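Local coordinates for catalase (Bacillus pumilus, PDB 4QON), which catalyses the breakdown of hydrogen peroxide to water and dioxygen at a haem group buried within each subunit of a homotetramer, at residues A[97-102]-A[148-153]; A[52-57]-A[312-317]; A[107-112]-A[179-184]. All coordinates share one frame; numbering follows the deposited sequence.

Contact 1: residues A[97-102]-A[148-153]. With CAQ (catechol), chain G; CAQ (catechol), chain H.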
loop_
_atom_site.group_PDB
_atom_site.type_symbol
_atom_site.label_atom_id
_atom_site.label_comp_id
_atom_site.label_asym_id
_atom_site.label_seq_id
_atom_site.Cartn_x
_atom_site.Cartn_y
_atom_site.Cartn_z
ATOM N N THR A 97 19.796 -16.813 4.746
ATOM C CA THR A 97 20.442 -16.963 3.459
ATOM C C THR A 97 20.332 -15.672 2.672
ATOM O O THR A 97 19.927 -14.636 3.249
ATOM C CB THR A 97 19.909 -18.211 2.717
ATOM O OG1 THR A 97 18.550 -18.065 2.391
ATOM C CG2 THR A 97 20.044 -19.498 3.608
ATOM N N VAL A 98 20.596 -15.690 1.378
ATOM C CA VAL A 98 20.533 -14.437 0.611
ATOM C C VAL A 98 19.571 -14.392 -0.578
ATOM O O VAL A 98 18.743 -13.474 -0.668
ATOM C CB VAL A 98 21.918 -14.055 0.119
ATOM C CG1 VAL A 98 21.824 -12.760 -0.674
ATOM C CG2 VAL A 98 22.849 -13.885 1.297
ATOM N N ILE A 99 19.734 -15.285 -1.549
ATOM C CA ILE A 99 19.208 -15.090 -2.857
ATOM C C ILE A 99 17.787 -15.655 -3.065
ATOM O O ILE A 99 16.940 -14.968 -3.625
ATOM C CB ILE A 99 20.119 -15.665 -3.911
ATOM C CG1 ILE A 99 21.395 -14.799 -4.001
ATOM C CG2 ILE A 99 19.426 -15.762 -5.248
ATOM C CD1 ILE A 99 21.203 -13.355 -4.491
ATOM N N HIS A 100 17.518 -16.855 -2.575
ATOM C CA HIS A 100 16.181 -17.448 -2.832
ATOM C C HIS A 100 15.106 -16.956 -1.886
ATOM O O HIS A 100 15.410 -16.317 -0.840
ATOM C CB HIS A 100 16.282 -18.936 -2.907
ATOM C CG HIS A 100 17.085 -19.382 -4.082
ATOM N ND1 HIS A 100 16.527 -19.655 -5.318
ATOM C CD2 HIS A 100 18.421 -19.510 -4.231
ATOM C CE1 HIS A 100 17.474 -20.022 -6.155
ATOM N NE2 HIS A 100 18.637 -19.918 -5.526
ATOM N N PRO A 101 13.809 -17.223 -2.233
ATOM C CA PRO A 101 12.740 -16.624 -1.439
ATOM C C PRO A 101 12.520 -17.246 -0.087
ATOM O O PRO A 101 13.239 -18.188 0.303
ATOM C CB PRO A 101 11.481 -16.756 -2.367
ATOM C CG PRO A 101 12.031 -16.905 -3.764
ATOM C CD PRO A 101 13.296 -17.728 -3.527
ATOM N N LYS A 102 11.511 -16.734 0.634
ATOM C CA LYS A 102 10.970 -17.376 1.822
ATOM C C LYS A 102 10.627 -18.793 1.412
ATOM O O LYS A 102 10.171 -19.054 0.310
ATOM C CB LYS A 102 9.706 -16.673 2.303
ATOM C CG LYS A 102 9.902 -15.443 3.165
ATOM C CD LYS A 102 8.518 -14.902 3.540
ATOM C CE LYS A 102 7.840 -15.728 4.620
ATOM N NZ LYS A 102 8.464 -15.524 5.950
ATOM N N HIS A 148 20.316 -9.099 -9.511
ATOM C CA HIS A 148 19.543 -9.552 -10.606
ATOM C C HIS A 148 20.235 -10.739 -11.338
ATOM O O HIS A 148 19.584 -11.672 -11.772
ATOM C CB HIS A 148 19.260 -8.427 -11.601
ATOM C CG HIS A 148 18.226 -7.440 -11.161
ATOM N ND1 HIS A 148 17.811 -6.398 -11.972
ATOM C CD2 HIS A 148 17.496 -7.330 -10.006
ATOM C CE1 HIS A 148 16.888 -5.694 -11.335
ATOM N NE2 HIS A 148 16.659 -6.243 -10.157
ATOM N N SER A 149 21.562 -10.744 -11.365
ATOM C CA SER A 149 22.347 -11.824 -12.008
ATOM C C SER A 149 22.327 -13.077 -11.192
ATOM O O SER A 149 22.255 -14.152 -11.742
ATOM C CB SER A 149 23.788 -11.386 -12.307
ATOM O OG SER A 149 24.614 -11.492 -11.182
ATOM N N LEU A 150 22.306 -12.943 -9.869
ATOM C CA LEU A 150 22.280 -14.101 -8.965
ATOM C C LEU A 150 20.910 -14.687 -8.767
ATOM O O LEU A 150 20.778 -15.887 -8.559
ATOM C CB LEU A 150 22.857 -13.725 -7.599
ATOM C CG LEU A 150 24.378 -13.418 -7.467
ATOM C CD1 LEU A 150 24.639 -12.679 -6.177
ATOM C CD2 LEU A 150 25.137 -14.688 -7.497
ATOM N N LYS A 151 19.905 -13.843 -8.785
ATOM C CA LYS A 151 18.516 -14.268 -8.577
ATOM C C LYS A 151 18.057 -15.195 -9.714
ATOM O O LYS A 151 18.594 -15.176 -10.814
ATOM C CB LYS A 151 17.575 -13.066 -8.455
ATOM C CG LYS A 151 17.645 -12.280 -7.130
ATOM C CD LYS A 151 16.626 -12.754 -6.117
ATOM C CE LYS A 151 16.685 -11.991 -4.799
ATOM N NZ LYS A 151 15.547 -12.441 -3.953
ATOM N N PRO A 152 16.997 -15.966 -9.460
ATOM C CA PRO A 152 16.409 -16.696 -10.547
ATOM C C PRO A 152 16.172 -15.875 -11.810
ATOM O O PRO A 152 15.768 -14.741 -11.739
ATOM C CB PRO A 152 15.133 -17.251 -9.950
ATOM C CG PRO A 152 15.453 -17.463 -8.500
ATOM C CD PRO A 152 16.412 -16.332 -8.159
ATOM N N ASP A 153 16.438 -16.485 -12.959
ATOM C CA ASP A 153 16.246 -15.904 -14.260
ATOM C C ASP A 153 14.843 -15.361 -14.366
ATOM O O ASP A 153 13.929 -16.023 -13.927
ATOM C CB ASP A 153 16.531 -17.015 -15.295
ATOM C CG ASP A 153 16.321 -16.586 -16.726
ATOM O OD1 ASP A 153 15.188 -16.258 -17.100
ATOM O OD2 ASP A 153 17.285 -16.684 -17.525
HETATM C C1 CAQ G . 23.983 -10.506 -2.392
HETATM C C2 CAQ G . 23.236 -9.596 -1.685
HETATM C C3 CAQ G . 23.392 -9.486 -0.320
HETATM O O3 CAQ G . 22.703 -8.588 0.438
HETATM C C4 CAQ G . 24.378 -10.368 0.353
HETATM O O4 CAQ G . 24.522 -10.195 1.666
HETATM C C5 CAQ G . 25.148 -11.263 -0.374
HETATM C C6 CAQ G . 24.920 -11.326 -1.743
HETATM C C1 CAQ H . 27.252 -18.023 -6.496
HETATM C C2 CAQ H . 26.228 -18.557 -5.739
HETATM C C3 CAQ H . 25.640 -17.774 -4.750
HETATM O O3 CAQ H . 24.621 -18.202 -3.992
HETATM C C4 CAQ H . 26.097 -16.405 -4.501
HETATM O O4 CAQ H . 25.463 -15.704 -3.502
HETATM C C5 CAQ H . 27.140 -15.902 -5.281
HETATM C C6 CAQ H . 27.711 -16.713 -6.273
#
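Ile99 and Lys151 bring the two backbones closest, their CA atoms 5.8 Å apart, where an irregular loop of the catalase barrel, leading from strand 88-96 to strand 113-120, passes the C-terminal end of helix 143-150. Lys151 is the first residue beyond that helix to leave helical backbone angles, and Pro152 follows it. Ile99 directs its CB at the helix end and meets it with two branches. CD1 reaches Leu150 CB at 3.5 Å, the two side chains crossing at about a right angle, while CG2, anti to the backbone N, lies 3.6 Å from Leu150 O and 4.2 Å from Pro152 CD. Lys151 bends at chi2 (-94°) and then runs straight, which lays CD and CE beside the carbonyl of Ile99; NZ donates to Ile99 O at 2.9 Å, tilted 21° from the carbonyl plane. The same ammonium also bonds to Val55 O, close to the like charge of Arg50 of the second subunit. A methionine in its place would probably leave Ile99 O without this donor and take from Val55 O one of its two, the other being that Arg50. His100 rests against Pro152 and meets Phe240 of the second subunit edge-to-face. Two bound catechols border the contact: Val98 CG1 is 3.6 Å from C1 of the chain G molecule, and Leu150 CD2 is 3.2 Å from C5 of the chain H molecule.

Contact 2: residues A[52-57]-A[312-317]. With HEM (protoporphyrin IX containing Fe), chain E; CAQ (catechol), chain G.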
loop_
_atom_site.group_PDB
_atom_site.type_symbol
_atom_site.label_atom_id
_atom_site.label_comp_id
_atom_site.label_asym_id
_atom_site.label_seq_id
_atom_site.Cartn_x
_atom_site.Cartn_y
_atom_site.Cartn_z
ATOM N N PRO A 52 5.175 -8.047 1.601
ATOM C CA PRO A 52 6.287 -8.405 0.740
ATOM C C PRO A 52 7.474 -8.977 1.535
ATOM O O PRO A 52 7.689 -8.600 2.649
ATOM C CB PRO A 52 6.677 -7.084 0.049
ATOM C CG PRO A 52 5.484 -6.230 0.190
ATOM C CD PRO A 52 4.880 -6.605 1.523
ATOM N N GLU A 53 8.140 -9.992 0.988
ATOM C CA GLU A 53 9.293 -10.563 1.686
ATOM C C GLU A 53 10.441 -9.576 1.463
ATOM O O GLU A 53 10.395 -8.727 0.545
ATOM C CB GLU A 53 9.646 -11.996 1.204
ATOM C CG GLU A 53 10.298 -12.060 -0.174
ATOM C CD GLU A 53 10.539 -13.456 -0.672
ATOM O OE1 GLU A 53 10.001 -14.466 -0.115
ATOM O OE2 GLU A 53 11.312 -13.542 -1.677
ATOM N N ARG A 54 11.508 -9.753 2.212
ATOM C CA ARG A 54 12.740 -8.974 1.948
ATOM C C ARG A 54 13.251 -9.171 0.525
ATOM O O ARG A 54 13.302 -10.297 -0.007
ATOM C CB ARG A 54 13.821 -9.297 2.973
ATOM C CG ARG A 54 13.521 -8.991 4.432
ATOM C CD ARG A 54 14.441 -9.830 5.360
ATOM N NE ARG A 54 14.257 -9.465 6.769
ATOM C CZ ARG A 54 13.205 -9.783 7.518
ATOM N NH1 ARG A 54 12.187 -10.456 6.987
ATOM N NH2 ARG A 54 13.152 -9.402 8.791
ATOM N N VAL A 55 13.712 -8.087 -0.107
ATOM C CA VAL A 55 14.236 -8.185 -1.470
ATOM C C VAL A 55 15.455 -9.133 -1.604
ATOM O O VAL A 55 15.639 -9.792 -2.628
ATOM C CB VAL A 55 14.504 -6.801 -2.071
ATOM C CG1 VAL A 55 15.686 -6.100 -1.427
ATOM C CG2 VAL A 55 14.680 -6.852 -3.603
ATOM N N VAL A 56 16.317 -9.133 -0.596
ATOM C CA VAL A 56 17.271 -10.206 -0.445
ATOM C C VAL A 56 17.228 -10.681 0.998
ATOM O O VAL A 56 16.705 -9.985 1.880
ATOM C CB VAL A 56 18.702 -9.733 -0.828
ATOM C CG1 VAL A 56 18.786 -9.583 -2.328
ATOM C CG2 VAL A 56 19.037 -8.390 -0.179
ATOM N N HIS A 57 17.858 -11.818 1.266
ATOM C CA HIS A 57 17.863 -12.370 2.658
ATOM C C HIS A 57 16.452 -12.680 3.186
ATOM O O HIS A 57 16.164 -12.518 4.386
ATOM C CB HIS A 57 18.551 -11.486 3.680
ATOM C CG HIS A 57 20.032 -11.293 3.462
ATOM N ND1 HIS A 57 20.979 -11.903 4.255
ATOM C CD2 HIS A 57 20.716 -10.558 2.565
ATOM C CE1 HIS A 57 22.190 -11.551 3.852
ATOM N NE2 HIS A 57 22.061 -10.695 2.853
ATOM N N GLU A 312 9.787 -11.728 10.995
ATOM C CA GLU A 312 9.494 -11.287 9.617
ATOM C C GLU A 312 9.480 -9.779 9.541
ATOM O O GLU A 312 9.996 -9.218 8.617
ATOM C CB GLU A 312 8.260 -11.950 9.052
ATOM C CG GLU A 312 7.958 -11.574 7.602
ATOM C CD GLU A 312 8.978 -12.105 6.604
ATOM O OE1 GLU A 312 9.087 -11.505 5.521
ATOM O OE2 GLU A 312 9.564 -13.140 6.879
ATOM N N GLN A 313 8.976 -9.112 10.565
ATOM C CA GLN A 313 8.870 -7.649 10.576
ATOM C C GLN A 313 10.115 -6.916 11.055
ATOM O O GLN A 313 10.108 -5.719 11.078
ATOM C CB GLN A 313 7.689 -7.227 11.447
ATOM C CG GLN A 313 6.308 -7.467 10.830
ATOM C CD GLN A 313 5.148 -6.762 11.515
ATOM O OE1 GLN A 313 4.309 -6.059 10.841
ATOM N NE2 GLN A 313 5.099 -6.841 12.792
ATOM N N ALA A 314 11.142 -7.648 11.522
ATOM C CA ALA A 314 12.371 -7.037 12.005
ATOM C C ALA A 314 13.014 -6.192 10.991
ATOM O O ALA A 314 13.149 -6.569 9.838
ATOM C CB ALA A 314 13.401 -8.126 12.479
ATOM N N ALA A 315 13.471 -5.022 11.397
ATOM C CA ALA A 315 14.061 -4.104 10.404
ATOM C C ALA A 315 15.437 -3.694 10.881
ATOM O O ALA A 315 15.544 -3.075 11.926
ATOM C CB ALA A 315 13.172 -2.864 10.239
ATOM N N PHE A 316 16.495 -4.031 10.150
ATOM C CA PHE A 316 17.847 -3.566 10.562
ATOM C C PHE A 316 18.328 -2.561 9.532
ATOM O O PHE A 316 17.976 -2.686 8.382
ATOM C CB PHE A 316 18.850 -4.690 10.623
ATOM C CG PHE A 316 18.461 -5.847 11.519
ATOM C CD1 PHE A 316 17.590 -6.846 11.047
ATOM C CD2 PHE A 316 19.021 -6.014 12.755
ATOM C CE1 PHE A 316 17.289 -7.961 11.834
ATOM C CE2 PHE A 316 18.706 -7.133 13.546
ATOM C CZ PHE A 316 17.808 -8.074 13.102
ATOM N N THR A 317 19.195 -1.619 9.942
ATOM C CA THR A 317 19.932 -0.802 8.963
ATOM C C THR A 317 21.326 -0.451 9.357
ATOM O O THR A 317 21.559 -0.027 10.498
ATOM C CB THR A 317 19.156 0.505 8.634
ATOM O OG1 THR A 317 19.931 1.295 7.751
ATOM C CG2 THR A 317 18.853 1.338 9.912
HETATM C CHA HEM E . 19.099 -7.151 3.849
HETATM C CHB HEM E . 20.451 -3.936 0.550
HETATM C CHC HEM E . 25.123 -5.262 1.151
HETATM C CHD HEM E . 23.768 -8.018 4.915
HETATM C C1A HEM E . 19.074 -6.173 2.895
HETATM C C2A HEM E . 17.867 -5.563 2.383
HETATM C C3A HEM E . 18.263 -4.660 1.452
HETATM C C4A HEM E . 19.694 -4.702 1.398
HETATM C CMA HEM E . 17.362 -3.724 0.664
HETATM C CAA HEM E . 16.441 -5.859 2.829
HETATM C CBA HEM E . 16.213 -5.183 4.204
HETATM C CGA HEM E . 14.773 -5.246 4.715
HETATM O O1A HEM E . 14.510 -5.056 5.957
HETATM O O2A HEM E . 13.847 -5.450 3.902
HETATM C C1B HEM E . 21.840 -4.072 0.458
HETATM C C2B HEM E . 22.619 -3.294 -0.472
HETATM C C3B HEM E . 23.899 -3.660 -0.329
HETATM C C4B HEM E . 23.935 -4.668 0.750
HETATM C CMB HEM E . 22.164 -2.261 -1.467
HETATM C CAB HEM E . 25.064 -3.121 -1.066
HETATM C CBB HEM E . 24.877 -2.119 -1.914
HETATM C C1C HEM E . 25.172 -6.093 2.254
HETATM C C2C HEM E . 26.320 -6.410 2.979
HETATM C C3C HEM E . 25.918 -7.202 4.034
HETATM C C4C HEM E . 24.531 -7.347 4.004
HETATM C CMC HEM E . 27.746 -6.008 2.705
HETATM C CAC HEM E . 26.763 -7.640 5.122
HETATM C CBC HEM E . 27.785 -6.830 5.358
HETATM C C1D HEM E . 22.382 -8.018 4.876
HETATM C C2D HEM E . 21.604 -8.776 5.843
HETATM C C3D HEM E . 20.305 -8.555 5.534
HETATM C C4D HEM E . 20.287 -7.626 4.396
HETATM C CMD HEM E . 22.188 -9.663 6.921
HETATM C CAD HEM E . 19.110 -9.125 6.249
HETATM C CBD HEM E . 18.780 -8.294 7.501
HETATM C CGD HEM E . 17.605 -8.974 8.183
HETATM O O1D HEM E . 17.816 -10.013 8.853
HETATM O O2D HEM E . 16.448 -8.521 8.043
HETATM N NA HEM E . 20.193 -5.634 2.288
HETATM N NB HEM E . 22.686 -4.857 1.172
HETATM N NC HEM E . 24.107 -6.610 2.933
HETATM N ND HEM E . 21.556 -7.314 4.073
HETATM FE FE HEM E . 22.108 -6.184 2.691
HETATM C C1 CAQ G . 23.983 -10.506 -2.392
HETATM C C2 CAQ G . 23.236 -9.596 -1.685
HETATM C C3 CAQ G . 23.392 -9.486 -0.320
HETATM O O3 CAQ G . 22.703 -8.588 0.438
HETATM C C4 CAQ G . 24.378 -10.368 0.353
HETATM O O4 CAQ G . 24.522 -10.195 1.666
HETATM C C5 CAQ G . 25.148 -11.263 -0.374
HETATM C C6 CAQ G . 24.920 -11.326 -1.743
HETATM O O HOH W 1 8.624 -8.935 5.282
HETATM O O HOH W 2 11.583 -12.016 4.387
#
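The guanidinium of Arg54 and the carboxylate of Glu312 stand nearly perpendicular, their planes 87° apart, so the two groups do not pair side by side; the salt bridge is a long one, NH1 to OE1 at 3.6 Å. At the guanidinium edge, in its plane, lie the haem oxygen O2D, Glu312 CA, Ala314 CB and a water. That water accepts from Arg54 N and NH1 and donates to Glu312 OE1 at 2.8 Å, filling in for the long direct contact. His57 uses its flat surfaces differently: one ring face lies on the haem, C2D being 3.4 Å from the ring plane under its centre, while the edge is turned to the catechol of chain G, whose O4 is 2.8 Å from NE2 (151°). This is the distal side of the catalase haem pocket, where a histidine stacked parallel over the porphyrin is a family hallmark. Arg54 runs extended from CG to NE, which carries NE to the haem propionate; NE donates to O2D at 2.7 Å and 161°. Beyond NE, NH1 and NH2 give weak bonds to Glu312 O, the first at 3.0 Å, and NH2 also bonds to Thr311 O. Phe316 CD1 touches the same propionate, 3.6 Å from haem CGD. The other carboxylate oxygen of Glu312, OE2, is taken by a salt bridge from Lys102 NZ.

Contact 3: residues A[107-112]-A[179-184]. With CAQ (catechol), chain H.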
loop_
_atom_site.group_PDB
_atom_site.type_symbol
_atom_site.label_atom_id
_atom_site.label_comp_id
_atom_site.label_asym_id
_atom_site.label_seq_id
_atom_site.Cartn_x
_atom_site.Cartn_y
_atom_site.Cartn_z
ATOM N N THR A 107 20.143 -25.246 2.818
ATOM C CA THR A 107 21.274 -26.060 2.361
ATOM C C THR A 107 21.907 -25.571 1.055
ATOM O O THR A 107 22.813 -26.217 0.521
ATOM C CB THR A 107 20.767 -27.514 2.137
ATOM O OG1 THR A 107 19.478 -27.469 1.525
ATOM C CG2 THR A 107 20.649 -28.244 3.442
ATOM N N LEU A 108 21.466 -24.412 0.550
ATOM C CA LEU A 108 22.014 -23.865 -0.677
ATOM C C LEU A 108 23.304 -23.081 -0.417
ATOM O O LEU A 108 23.496 -22.545 0.678
ATOM C CB LEU A 108 21.025 -22.906 -1.334
ATOM C CG LEU A 108 19.592 -23.423 -1.564
ATOM C CD1 LEU A 108 18.777 -22.425 -2.363
ATOM C CD2 LEU A 108 19.660 -24.763 -2.293
ATOM N N ARG A 109 24.149 -22.919 -1.434
ATOM C CA ARG A 109 25.364 -22.064 -1.331
ATOM C C ARG A 109 24.979 -20.581 -1.360
ATOM O O ARG A 109 24.098 -20.172 -2.110
ATOM C CB ARG A 109 26.363 -22.369 -2.476
ATOM C CG ARG A 109 27.653 -21.547 -2.456
ATOM C CD ARG A 109 28.697 -21.996 -3.484
ATOM N NE ARG A 109 28.870 -23.450 -3.452
ATOM C CZ ARG A 109 29.587 -24.119 -2.556
ATOM N NH1 ARG A 109 30.292 -23.487 -1.627
ATOM N NH2 ARG A 109 29.606 -25.445 -2.582
ATOM N N ASP A 110 25.579 -19.797 -0.462
ATOM C CA ASP A 110 25.162 -18.386 -0.244
ATOM C C ASP A 110 26.012 -17.863 0.937
ATOM O O ASP A 110 26.227 -18.578 1.908
ATOM C CB ASP A 110 23.645 -18.309 0.101
ATOM C CG ASP A 110 22.775 -17.576 -0.977
ATOM O OD1 ASP A 110 23.314 -17.034 -1.995
ATOM O OD2 ASP A 110 21.516 -17.511 -0.782
ATOM N N PRO A 111 26.377 -16.567 0.914
ATOM C CA PRO A 111 26.678 -15.932 2.202
ATOM C C PRO A 111 25.515 -16.134 3.171
ATOM O O PRO A 111 24.395 -16.411 2.719
ATOM C CB PRO A 111 26.852 -14.444 1.824
ATOM C CG PRO A 111 27.090 -14.485 0.360
ATOM C CD PRO A 111 26.237 -15.561 -0.153
ATOM N N ARG A 112 25.772 -15.954 4.463
ATOM C CA ARG A 112 24.730 -15.957 5.457
ATOM C C ARG A 112 24.719 -14.573 6.140
ATOM O O ARG A 112 25.760 -14.046 6.501
ATOM C CB ARG A 112 24.968 -17.064 6.505
ATOM C CG ARG A 112 24.189 -18.349 6.267
ATOM C CD ARG A 112 24.434 -18.972 4.911
ATOM N NE ARG A 112 23.677 -20.218 4.768
ATOM C CZ ARG A 112 23.707 -21.012 3.694
ATOM N NH1 ARG A 112 24.424 -20.671 2.631
ATOM N NH2 ARG A 112 22.982 -22.133 3.688
ATOM N N THR A 179 36.481 -16.680 -4.040
ATOM C CA THR A 179 37.459 -17.562 -3.441
ATOM C C THR A 179 37.080 -18.031 -2.020
ATOM O O THR A 179 37.522 -19.105 -1.598
ATOM C CB THR A 179 38.861 -16.898 -3.504
ATOM O OG1 THR A 179 39.135 -16.521 -4.860
ATOM C CG2 THR A 179 39.947 -17.841 -3.047
ATOM N N TRP A 180 36.333 -17.210 -1.260
ATOM C CA TRP A 180 35.772 -17.675 0.015
ATOM C C TRP A 180 34.500 -18.453 -0.168
ATOM O O TRP A 180 34.304 -19.475 0.494
ATOM C CB TRP A 180 35.454 -16.517 0.945
ATOM C CG TRP A 180 36.567 -15.803 1.538
ATOM C CD1 TRP A 180 37.413 -14.972 0.900
ATOM C CD2 TRP A 180 36.874 -15.710 2.931
ATOM N NE1 TRP A 180 38.270 -14.408 1.792
ATOM C CE2 TRP A 180 37.982 -14.875 3.046
ATOM C CE3 TRP A 180 36.388 -16.340 4.079
ATOM C CZ2 TRP A 180 38.604 -14.616 4.277
ATOM C CZ3 TRP A 180 37.015 -16.093 5.295
ATOM C CH2 TRP A 180 38.093 -15.229 5.383
ATOM N N LEU A 181 33.596 -17.937 -1.001
ATOM C CA LEU A 181 32.248 -18.494 -1.143
ATOM C C LEU A 181 32.277 -19.891 -1.777
ATOM O O LEU A 181 31.396 -20.715 -1.517
ATOM C CB LEU A 181 31.380 -17.579 -1.991
ATOM C CG LEU A 181 29.903 -17.963 -2.210
ATOM C CD1 LEU A 181 29.150 -17.925 -0.904
ATOM C CD2 LEU A 181 29.334 -16.993 -3.215
ATOM N N PHE A 182 33.288 -20.189 -2.583
ATOM C CA PHE A 182 33.359 -21.548 -3.154
ATOM C C PHE A 182 34.259 -22.516 -2.418
ATOM O O PHE A 182 34.391 -23.666 -2.860
ATOM C CB PHE A 182 33.614 -21.493 -4.671
ATOM C CG PHE A 182 32.374 -21.098 -5.463
ATOM C CD1 PHE A 182 32.109 -19.769 -5.750
ATOM C CD2 PHE A 182 31.508 -22.065 -5.924
ATOM C CE1 PHE A 182 31.005 -19.425 -6.484
ATOM C CE2 PHE A 182 30.397 -21.732 -6.645
ATOM C CZ PHE A 182 30.132 -20.407 -6.926
ATOM N N SER A 183 34.803 -22.117 -1.271
ATOM C CA SER A 183 35.166 -23.109 -0.211
ATOM C C SER A 183 33.916 -23.752 0.356
ATOM O O SER A 183 32.802 -23.387 0.002
ATOM C CB SER A 183 36.021 -22.468 0.895
ATOM O OG SER A 183 35.248 -21.650 1.791
ATOM N N ASP A 184 34.060 -24.721 1.236
ATOM C CA ASP A 184 32.868 -25.305 1.796
ATOM C C ASP A 184 32.176 -24.329 2.768
ATOM O O ASP A 184 31.051 -24.580 3.154
ATOM C CB ASP A 184 33.157 -26.645 2.446
ATOM C CG ASP A 184 33.434 -27.732 1.421
ATOM O OD1 ASP A 184 33.040 -27.614 0.237
ATOM O OD2 ASP A 184 34.095 -28.725 1.833
HETATM C C1 CAQ H . 27.252 -18.023 -6.496
HETATM C C2 CAQ H . 26.228 -18.557 -5.739
HETATM C C3 CAQ H . 25.640 -17.774 -4.750
HETATM O O3 CAQ H . 24.621 -18.202 -3.992
HETATM C C4 CAQ H . 26.097 -16.405 -4.501
HETATM O O4 CAQ H . 25.463 -15.704 -3.502
HETATM C C5 CAQ H . 27.140 -15.902 -5.281
HETATM C C6 CAQ H . 27.711 -16.713 -6.273
HETATM O O HOH W 3 30.055 -26.952 0.149
#
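Arg109 lies across the ring of Phe182, its CD 3.9 Å from the ring centroid and 25° off the normal, a CH-pi contact over one face. A bend at chi3 (-47°) turns the guanidinium until its plane is 21° from that of the ring. NH1 reaches Leu181 O, the last carbonyl of helix 175-181, at 3.0 Å and, weakly, Ser183 O just beyond the helix. A water links NH2 to Asp184 OD1. Leu181 CD1 packs on Pro111 CD at 3.8 Å, and its CD2 sits 3.2 Å from C5 of the chain H catechol. Asp110 holds that catechol through OD1, which accepts from O4 at 2.9 Å; O3 lies near both Asp110 OD1 and Arg109 O. In the next shell, Asp110 OD2 takes the backbone N-H groups of Val98 and Ile99, while Arg112 grips Leu108 O with NH1 and NH2 together and gives NH1 to Asp110 O at 2.9 Å. The carboxylate is thereby fixed by one oxygen and offers the other to the ligand. Asp110 probably lines the access channel, as in related catalases. Placed at the carbonyl end of a helix, Arg109 would be expected to offset the partial negative charge there.

In the fold
Along the chain the segments run 52-57, 97-102, 107-112, 148-153, 179-184 and 312-317, so contact 2 closes a long loop within which contacts 1 and 3 interleave. The loop between strands 88-96 and 113-120 supplies one side of both contacts 1 and 3. Centres of contacts 1 and 2, and of 1 and 3, are each 14 Å apart, whereas those of contacts 2 and 3 are 21 Å apart with nearest atoms about 5 Å away. Contact 1 is therefore the middle link: it touches both neighbours and shares the chain G catechol with contact 2 and the chain H catechol with contact 3. Contacts 1 and 3 probably border the route from the haem outward.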